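Local coordinates for endoglucanase E-5 (Thermobifida fusca, PDB 2CKS), which hydrolyses internal beta-1,4-glucosidic linkages in cellulose, lichenin and cereal beta-D-glucans through its family 5 glycoside hydrolase catalytic domain, at residues K264-Q278 / W288-V300. Residues are numbered along the deposited sequence; the frame is centred on the assembly and turned at random. Where two conformers were deposited one is given.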
ATOM      1  N   LYS A 264       4.707  -4.074  -3.433  0.60  4.97           N
ATOM      2  CA  LYS A 264       5.306  -5.205  -2.744  0.60  5.17           C
ATOM      3  C   LYS A 264       5.991  -4.770  -1.450  0.60  4.66           C
ATOM      4  O   LYS A 264       6.620  -3.715  -1.385  0.60  4.52           O
ATOM      5  CB  LYS A 264       6.322  -5.923  -3.638  0.60  5.58           C
ATOM      6  CG  LYS A 264       7.013  -7.093  -2.946  0.60  7.06           C
ATOM      7  CD  LYS A 264       7.875  -7.910  -3.865  0.60  9.20           C
ATOM      8  CE  LYS A 264       8.320  -9.179  -3.176  0.60  9.66           C
ATOM      9  NZ  LYS A 264       9.041  -8.908  -1.898  0.60 10.24           N
ATOM     10  N   TRP A 265       5.869  -5.614  -0.434  1.00  4.53           N
ATOM     11  CA  TRP A 265       6.573  -5.455   0.830  1.00  4.97           C
ATOM     12  C   TRP A 265       7.922  -6.155   0.671  1.00  4.96           C
ATOM     13  O   TRP A 265       7.940  -7.358   0.420  1.00  6.00           O
ATOM     14  CB  TRP A 265       5.749  -6.164   1.901  1.00  5.15           C
ATOM     15  CG  TRP A 265       6.149  -5.952   3.320  1.00  6.20           C
ATOM     16  CD1 TRP A 265       6.699  -6.877   4.149  1.00  7.80           C
ATOM     17  CD2 TRP A 265       5.956  -4.769   4.115  1.00  5.30           C
ATOM     18  NE1 TRP A 265       6.905  -6.336   5.394  1.00  8.51           N
ATOM     19  CE2 TRP A 265       6.453  -5.046   5.402  1.00  8.58           C
ATOM     20  CE3 TRP A 265       5.434  -3.494   3.862  1.00  5.69           C
ATOM     21  CZ2 TRP A 265       6.432  -4.108   6.432  1.00  7.69           C
ATOM     22  CZ3 TRP A 265       5.420  -2.560   4.882  1.00  7.21           C
ATOM     23  CH2 TRP A 265       5.913  -2.878   6.154  1.00  8.38           C
ATOM     24  N   ASN A 266       9.060  -5.468   0.776  1.00  4.96           N
ATOM     25  CA  ASN A 266       9.190  -4.033   1.029  1.00  5.10           C
ATOM     26  C   ASN A 266      10.543  -3.519   0.494  1.00  5.16           C
ATOM     27  O   ASN A 266      11.445  -4.317   0.207  1.00  5.33           O
ATOM     28  CB  ASN A 266       9.080  -3.757   2.529  1.00  4.89           C
ATOM     29  CG  ASN A 266      10.164  -4.453   3.332  1.00  5.91           C
ATOM     30  OD1 ASN A 266      11.302  -3.984   3.388  1.00  6.32           O
ATOM     31  ND2 ASN A 266       9.825  -5.596   3.935  1.00  8.30           N
ATOM     32  N   TYR A 267      10.663  -2.193   0.385  1.00  5.12           N
ATOM     33  CA  TYR A 267      11.841  -1.494  -0.131  1.00  5.25           C
ATOM     34  C   TYR A 267      12.754  -1.082   1.031  1.00  5.77           C
ATOM     35  O   TYR A 267      12.758   0.081   1.476  1.00  5.98           O
ATOM     36  CB  TYR A 267      11.383  -0.256  -0.917  1.00  5.05           C
ATOM     37  CG  TYR A 267      12.373   0.262  -1.931  1.00  4.85           C
ATOM     38  CD1 TYR A 267      12.688  -0.478  -3.074  1.00  4.44           C
ATOM     39  CD2 TYR A 267      12.984   1.500  -1.762  1.00  5.01           C
ATOM     40  CE1 TYR A 267      13.580   0.006  -4.020  1.00  5.79           C
ATOM     41  CE2 TYR A 267      13.890   1.986  -2.706  1.00  5.26           C
ATOM     42  CZ  TYR A 267      14.182   1.235  -3.828  1.00  5.63           C
ATOM     43  OH  TYR A 267      15.087   1.718  -4.747  1.00  6.36           O
ATOM     44  N   SER A 268      13.472  -2.060   1.566  1.00  5.58           N
ATOM     45  CA  SER A 268      14.403  -1.856   2.681  1.00  5.65           C
ATOM     46  C   SER A 268      15.475  -2.930   2.628  1.00  5.89           C
ATOM     47  O   SER A 268      15.397  -3.856   1.826  1.00  4.98           O
ATOM     48  CB  SER A 268      13.686  -1.927   4.030  1.00  5.49           C
ATOM     49  OG  SER A 268      13.564  -3.261   4.487  1.00  6.09           O
ATOM     50  N   ASP A 269      16.449  -2.810   3.524  1.00  6.25           N
ATOM     51  CA  ASP A 269      17.486  -3.821   3.689  1.00  7.03           C
ATOM     52  C   ASP A 269      17.351  -4.568   5.018  1.00  7.48           C
ATOM     53  O   ASP A 269      18.340  -4.998   5.607  1.00  7.57           O
ATOM     54  CB  ASP A 269      18.879  -3.210   3.488  1.00  7.15           C
ATOM     55  CG  ASP A 269      19.296  -2.293   4.614  1.00  8.90           C
ATOM     56  OD1 ASP A 269      18.435  -1.849   5.410  1.00 10.93           O
ATOM     57  OD2 ASP A 269      20.495  -1.961   4.765  1.00 12.98           O
ATOM     58  N   ASP A 270      16.115  -4.747   5.462  1.00  7.66           N
ATOM     59  CA  ASP A 270      15.819  -5.620   6.592  1.00  8.32           C
ATOM     60  C   ASP A 270      16.364  -7.023   6.313  1.00  8.45           C
ATOM     61  O   ASP A 270      16.511  -7.422   5.155  1.00  8.66           O
ATOM     62  CB  ASP A 270      14.313  -5.679   6.821  1.00  8.63           C
ATOM     63  CG  ASP A 270      13.949  -6.468   8.041  1.00 10.39           C
ATOM     64  OD1 ASP A 270      13.043  -7.324   7.927  1.00 13.20           O
ATOM     65  OD2 ASP A 270      14.517  -6.306   9.144  1.00 12.57           O
ATOM     66  N   PHE A 271      16.652  -7.780   7.367  1.00  9.06           N
ATOM     67  CA  PHE A 271      17.230  -9.119   7.198  1.00  9.86           C
ATOM     68  C   PHE A 271      16.300 -10.134   6.528  1.00  9.81           C
ATOM     69  O   PHE A 271      16.764 -11.116   5.943  1.00 10.19           O
ATOM     70  CB  PHE A 271      17.727  -9.667   8.545  1.00 10.30           C
ATOM     71  CG  PHE A 271      16.632 -10.150   9.460  1.00 13.32           C
ATOM     72  CD1 PHE A 271      16.066  -9.300  10.401  1.00 15.03           C
ATOM     73  CD2 PHE A 271      16.185 -11.472   9.395  1.00 15.36           C
ATOM     74  CE1 PHE A 271      15.059  -9.750  11.255  1.00 16.22           C
ATOM     75  CE2 PHE A 271      15.180 -11.929  10.242  1.00 16.66           C
ATOM     76  CZ  PHE A 271      14.614 -11.072  11.171  1.00 17.20           C
ATOM     77  N   ARG A 272      15.001  -9.912   6.628  1.00  9.50           N
ATOM     78  CA  ARG A 272      14.025 -10.864   6.129  1.00  9.52           C
ATOM     79  C   ARG A 272      14.050 -10.951   4.608  1.00  8.99           C
ATOM     80  O   ARG A 272      14.428 -10.002   3.921  1.00  8.82           O
ATOM     81  CB  ARG A 272      12.636 -10.489   6.616  1.00 10.08           C
ATOM     82  CG  ARG A 272      12.477 -10.592   8.128  1.00 12.44           C
ATOM     83  CD  ARG A 272      11.115 -10.136   8.607  1.00 15.70           C
ATOM     84  NE  ARG A 272      10.965 -10.237  10.057  1.00 17.97           N
ATOM     85  CZ  ARG A 272      11.414  -9.348  10.944  1.00 20.47           C
ATOM     86  NH1 ARG A 272      12.065  -8.253  10.564  1.00 21.42           N
ATOM     87  NH2 ARG A 272      11.210  -9.561  12.239  1.00 22.15           N
ATOM     88  N   SER A 273      13.645 -12.105   4.085  1.00  8.99           N
ATOM     89  CA  SER A 273      13.781 -12.379   2.658  1.00  9.08           C
ATOM     90  C   SER A 273      12.919 -11.455   1.788  1.00  8.63           C
ATOM     91  O   SER A 273      13.246 -11.230   0.628  1.00  8.73           O
ATOM     92  CB  SER A 273      13.466 -13.849   2.353  1.00  9.35           C
ATOM     93  OG  SER A 273      12.125 -14.150   2.648  1.00 11.67           O
ATOM     94  N   GLY A 274      11.827 -10.931   2.346  1.00  8.10           N
ATOM     95  CA  GLY A 274      10.929 -10.055   1.621  1.00  7.76           C
ATOM     96  C   GLY A 274      11.454  -8.651   1.391  1.00  7.47           C
ATOM     97  O   GLY A 274      10.995  -7.957   0.485  1.00  7.81           O
ATOM     98  N   ALA A 275      12.385  -8.212   2.227  1.00  6.60           N
ATOM     99  CA  ALA A 275      13.028  -6.924   2.027  1.00  5.76           C
ATOM    100  C   ALA A 275      13.959  -7.078   0.849  1.00  5.54           C
ATOM    101  O   ALA A 275      14.803  -7.969   0.827  1.00  4.89           O
ATOM    102  CB  ALA A 275      13.792  -6.496   3.264  1.00  6.41           C
ATOM    103  N   VAL A 276      13.803  -6.214  -0.140  1.00  5.01           N
ATOM    104  CA  VAL A 276      14.466  -6.430  -1.416  1.00  5.24           C
ATOM    105  C   VAL A 276      15.985  -6.300  -1.406  1.00  5.50           C
ATOM    106  O   VAL A 276      16.629  -6.846  -2.284  1.00  5.06           O
ATOM    107  CB  VAL A 276      13.899  -5.497  -2.518  1.00  5.07           C
ATOM    108  CG1 VAL A 276      12.437  -5.807  -2.790  1.00  6.84           C
ATOM    109  CG2 VAL A 276      14.125  -4.025  -2.169  1.00  6.17           C
ATOM    110  N   PHE A 277      16.552  -5.560  -0.454  1.00  5.58           N
ATOM    111  CA  PHE A 277      18.001  -5.334  -0.403  1.00  5.98           C
ATOM    112  C   PHE A 277      18.675  -6.147   0.693  1.00  5.99           C
ATOM    113  O   PHE A 277      18.088  -6.450   1.734  1.00  5.41           O
ATOM    114  CB  PHE A 277      18.315  -3.864  -0.180  1.00  6.00           C
ATOM    115  CG  PHE A 277      17.755  -2.961  -1.240  1.00  6.07           C
ATOM    116  CD1 PHE A 277      18.104  -3.132  -2.574  1.00  6.86           C
ATOM    117  CD2 PHE A 277      16.847  -1.970  -0.916  1.00  6.94           C
ATOM    118  CE1 PHE A 277      17.574  -2.307  -3.558  1.00  7.02           C
ATOM    119  CE2 PHE A 277      16.311  -1.139  -1.902  1.00  6.78           C
ATOM    120  CZ  PHE A 277      16.675  -1.310  -3.220  1.00  7.57           C
ATOM    121  N   GLN A 278      19.941  -6.470   0.463  1.00  6.88           N
ATOM    122  CA  GLN A 278      20.720  -7.209   1.444  1.00  7.19           C
ATOM    123  C   GLN A 278      21.079  -6.267   2.576  1.00  7.78           C
ATOM    124  O   GLN A 278      21.409  -5.118   2.332  1.00  7.88           O
ATOM    125  CB  GLN A 278      22.011  -7.737   0.819  1.00  7.85           C
ATOM    126  CG  GLN A 278      21.815  -8.735  -0.315  1.00  7.93           C
ATOM    127  CD  GLN A 278      21.357 -10.110   0.138  1.00  9.77           C
ATOM    128  OE1 GLN A 278      21.318 -11.055  -0.667  1.00 12.29           O
ATOM    129  NE2 GLN A 278      20.999 -10.235   1.396  1.00  9.68           N
ATOM    130  N   TRP A 288      21.361  -0.148  -5.861  1.00 12.10           N
ATOM    131  CA  TRP A 288      19.961  -0.520  -5.666  1.00 11.65           C
ATOM    132  C   TRP A 288      19.515  -1.528  -6.705  1.00 12.26           C
ATOM    133  O   TRP A 288      18.343  -1.629  -7.027  1.00 11.94           O
ATOM    134  CB  TRP A 288      19.089   0.729  -5.704  1.00 11.47           C
ATOM    135  CG  TRP A 288      19.671   1.848  -4.900  1.00 10.77           C
ATOM    136  CD1 TRP A 288      20.244   2.990  -5.378  1.00  9.65           C
ATOM    137  CD2 TRP A 288      19.761   1.926  -3.472  1.00 10.05           C
ATOM    138  NE1 TRP A 288      20.668   3.779  -4.339  1.00 10.96           N
ATOM    139  CE2 TRP A 288      20.379   3.153  -3.155  1.00 10.19           C
ATOM    140  CE3 TRP A 288      19.359   1.092  -2.422  1.00 10.65           C
ATOM    141  CZ2 TRP A 288      20.627   3.553  -1.841  1.00 10.66           C
ATOM    142  CZ3 TRP A 288      19.599   1.499  -1.117  1.00 10.59           C
ATOM    143  CH2 TRP A 288      20.231   2.716  -0.840  1.00  9.81           C
ATOM    144  N   SER A 289      20.473  -2.310  -7.179  1.00 13.00           N
ATOM    145  CA  SER A 289      20.239  -3.352  -8.156  1.00 13.71           C
ATOM    146  C   SER A 289      21.373  -4.372  -8.067  1.00 13.46           C
ATOM    147  O   SER A 289      22.291  -4.231  -7.253  1.00 13.83           O
ATOM    148  CB  SER A 289      20.228  -2.731  -9.542  1.00 13.99           C
ATOM    149  OG  SER A 289      21.500  -2.163  -9.809  1.00 16.67           O
ATOM    150  N   GLY A 290      21.309  -5.394  -8.909  1.00 12.89           N
ATOM    151  CA  GLY A 290      22.397  -6.341  -9.035  1.00 12.77           C
ATOM    152  C   GLY A 290      22.643  -7.155  -7.779  1.00 12.37           C
ATOM    153  O   GLY A 290      21.723  -7.738  -7.211  1.00 12.31           O
ATOM    154  N   SER A 291      23.899  -7.189  -7.345  1.00 11.98           N
ATOM    155  CA  SER A 291      24.327  -8.020  -6.220  1.00 11.88           C
ATOM    156  C   SER A 291      23.754  -7.615  -4.856  1.00 10.86           C
ATOM    157  O   SER A 291      23.870  -8.370  -3.894  1.00 10.87           O
ATOM    158  CB  SER A 291      25.859  -8.032  -6.136  1.00 12.39           C
ATOM    159  OG  SER A 291      26.375  -6.738  -5.875  1.00 15.76           O
ATOM    160  N   SER A 292      23.145  -6.436  -4.774  0.50 10.24           N
ATOM    161  CA  SER A 292      22.519  -5.993  -3.531  0.50  9.65           C
ATOM    162  C   SER A 292      21.094  -6.514  -3.370  0.50  9.23           C
ATOM    163  O   SER A 292      20.494  -6.314  -2.325  0.50  8.65           O
ATOM    164  CB  SER A 292      22.492  -4.469  -3.466  0.50  9.77           C
ATOM    165  OG  SER A 292      21.608  -3.957  -4.444  0.50 10.15           O
ATOM    166  N   LEU A 293      20.543  -7.157  -4.399  1.00  8.68           N
ATOM    167  CA  LEU A 293      19.165  -7.649  -4.335  1.00  8.56           C
ATOM    168  C   LEU A 293      19.046  -9.065  -3.822  1.00  8.40           C
ATOM    169  O   LEU A 293      19.748  -9.976  -4.291  1.00  8.08           O
ATOM    170  CB  LEU A 293      18.507  -7.598  -5.711  1.00  8.63           C
ATOM    171  CG  LEU A 293      18.519  -6.243  -6.407  1.00 10.23           C
ATOM    172  CD1 LEU A 293      17.820  -6.365  -7.752  1.00 12.25           C
ATOM    173  CD2 LEU A 293      17.877  -5.170  -5.550  1.00 11.96           C
ATOM    174  N   LYS A 294      18.118  -9.259  -2.893  1.00  8.01           N
ATOM    175  CA  LYS A 294      17.679 -10.595  -2.519  1.00  7.91           C
ATOM    176  C   LYS A 294      16.917 -11.179  -3.708  1.00  7.85           C
ATOM    177  O   LYS A 294      16.578 -10.464  -4.656  1.00  7.78           O
ATOM    178  CB  LYS A 294      16.772 -10.549  -1.287  1.00  7.75           C
ATOM    179  CG  LYS A 294      17.438 -10.019  -0.017  1.00  7.25           C
ATOM    180  CD  LYS A 294      16.817 -10.624   1.229  1.00  7.49           C
ATOM    181  CE  LYS A 294      17.277  -9.945   2.512  1.00  7.03           C
ATOM    182  NZ  LYS A 294      16.666  -8.570   2.714  1.00  6.76           N
ATOM    183  N   ALA A 295      16.642 -12.475  -3.659  1.00  8.37           N
ATOM    184  CA  ALA A 295      15.919 -13.146  -4.739  1.00  8.35           C
ATOM    185  C   ALA A 295      14.568 -12.486  -5.032  1.00  8.44           C
ATOM    186  O   ALA A 295      14.218 -12.267  -6.191  1.00  8.28           O
ATOM    187  CB  ALA A 295      15.728 -14.601  -4.394  1.00  8.70           C
ATOM    188  N   SER A 296      13.831 -12.148  -3.975  1.00  8.45           N
ATOM    189  CA  SER A 296      12.530 -11.488  -4.106  1.00  9.12           C
ATOM    190  C   SER A 296      12.685 -10.110  -4.744  1.00  8.37           C
ATOM    191  O   SER A 296      11.808  -9.659  -5.484  1.00  8.47           O
ATOM    192  CB  SER A 296      11.843 -11.373  -2.732  1.00  9.26           C
ATOM    193  OG  SER A 296      12.536 -10.485  -1.872  1.00 13.58           O
ATOM    194  N   GLY A 297      13.801  -9.450  -4.450  1.00  8.05           N
ATOM    195  CA  GLY A 297      14.141  -8.165  -5.033  1.00  7.88           C
ATOM    196  C   GLY A 297      14.368  -8.227  -6.531  1.00  8.32           C
ATOM    197  O   GLY A 297      13.852  -7.406  -7.277  1.00  7.73           O
ATOM    198  N   GLN A 298      15.142  -9.203  -6.985  1.00  8.02           N
ATOM    199  CA  GLN A 298      15.378  -9.360  -8.416  1.00  9.10           C
ATOM    200  C   GLN A 298      14.070  -9.702  -9.128  1.00  8.50           C
ATOM    201  O   GLN A 298      13.816  -9.206 -10.218  1.00  9.36           O
ATOM    202  CB  GLN A 298      16.441 -10.416  -8.718  1.00 10.31           C
ATOM    203  CG  GLN A 298      16.849 -10.443 -10.205  1.00 13.31           C
ATOM    204  CD  GLN A 298      17.201  -9.057 -10.776  1.00 17.57           C
ATOM    205  OE1 GLN A 298      18.241  -8.485 -10.438  1.00 20.47           O
ATOM    206  NE2 GLN A 298      16.318  -8.510 -11.627  1.00 20.23           N
ATOM    207  N   TRP A 299      13.247 -10.526  -8.485  1.00  8.02           N
ATOM    208  CA  TRP A 299      11.975 -10.962  -9.042  1.00  7.65           C
ATOM    209  C   TRP A 299      11.057  -9.770  -9.252  1.00  7.60           C
ATOM    210  O   TRP A 299      10.522  -9.593 -10.336  1.00  7.66           O
ATOM    211  CB  TRP A 299      11.331 -12.005  -8.126  1.00  7.32           C
ATOM    212  CG  TRP A 299       9.985 -12.466  -8.530  1.00  8.22           C
ATOM    213  CD1 TRP A 299       9.692 -13.489  -9.375  1.00  9.72           C
ATOM    214  CD2 TRP A 299       8.736 -11.940  -8.086  1.00  8.47           C
ATOM    215  NE1 TRP A 299       8.329 -13.633  -9.495  1.00  9.55           N
ATOM    216  CE2 TRP A 299       7.719 -12.697  -8.703  1.00  9.49           C
ATOM    217  CE3 TRP A 299       8.369 -10.912  -7.213  1.00  9.41           C
ATOM    218  CZ2 TRP A 299       6.365 -12.447  -8.487  1.00  8.78           C
ATOM    219  CZ3 TRP A 299       7.018 -10.667  -6.999  1.00  8.40           C
ATOM    220  CH2 TRP A 299       6.039 -11.427  -7.639  1.00  9.50           C
ATOM    221  N   VAL A 300      10.896  -8.928  -8.236  1.00  7.21           N
ATOM    222  CA  VAL A 300       9.971  -7.802  -8.373  1.00  7.29           C
ATOM    223  C   VAL A 300      10.497  -6.713  -9.310  1.00  8.34           C
ATOM    224  O   VAL A 300       9.724  -6.106 -10.054  1.00  8.35           O
ATOM    225  CB  VAL A 300       9.524  -7.210  -7.001  1.00  6.99           C
ATOM    226  CG1 VAL A 300      10.635  -6.403  -6.333  1.00  5.97           C
ATOM    227  CG2 VAL A 300       8.309  -6.346  -7.172  1.00  6.84           C
TER
HETATM  228  O   HOH W   1      14.182 -13.236  -1.303  1.00 10.07           O
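K294 reaches into the loop 268-278 with its ammonium group. Its chain runs nearly extended until a last bend (chi4 73°) turns NZ among four backbone carbonyl oxygens, to which it hydrogen-bonds: D270 O, A275 O and F277 O, each 2.7 Å from K294 NZ, lie roughly where its three N-H bonds point, and R272 O stands to the side, close to a right angle from the CE-NZ bond. The bond to D270 O lies almost in line with the carbonyl, whereas NZ sits above the carbonyl planes of A275 and F277. R272 O, already the acceptor of A275 N in the type I turn R272-A275, takes K294 NZ from the opposite face of its plane. With an alanine here, the carbonyls of D270, A275 and F277 would probably lose the donor that draws them together, and the loop would be freer to shift.

Beside the lysine, K294 N donates to V276 O (2.9 Å) and Q278 N to S292 O, the bonds that flank the single bridge between F277 and L293. At the start of helix 295-304, S296 OG, set between its backbone N and carbonyl carbon (chi1 67°), donates to S273 O at 2.7 Å, in the carbonyl plane; a water also joins S273 O to S296 N. On the apolar side, the edge of W288 meets one face of the F277 ring, planes at 68°, with W288 CE3 3.7 Å from F277 CZ, while V276 CG2 covers the opposite face. L293 CD2 comes in obliquely, 3.5 Å from F277 CE1.

Further along, V276 CG1 packs on G297 CA, and K264 CD lies 3.6 Å from V300 CB. K264 belongs to the last strand of the (beta/alpha)8 barrel, 262-265, so the contact ties the loop after that strand to the C-terminal helix 295-304; M31 of strand 29-32 touches K264, V276 and V300, and helix 45-54 packs against W288.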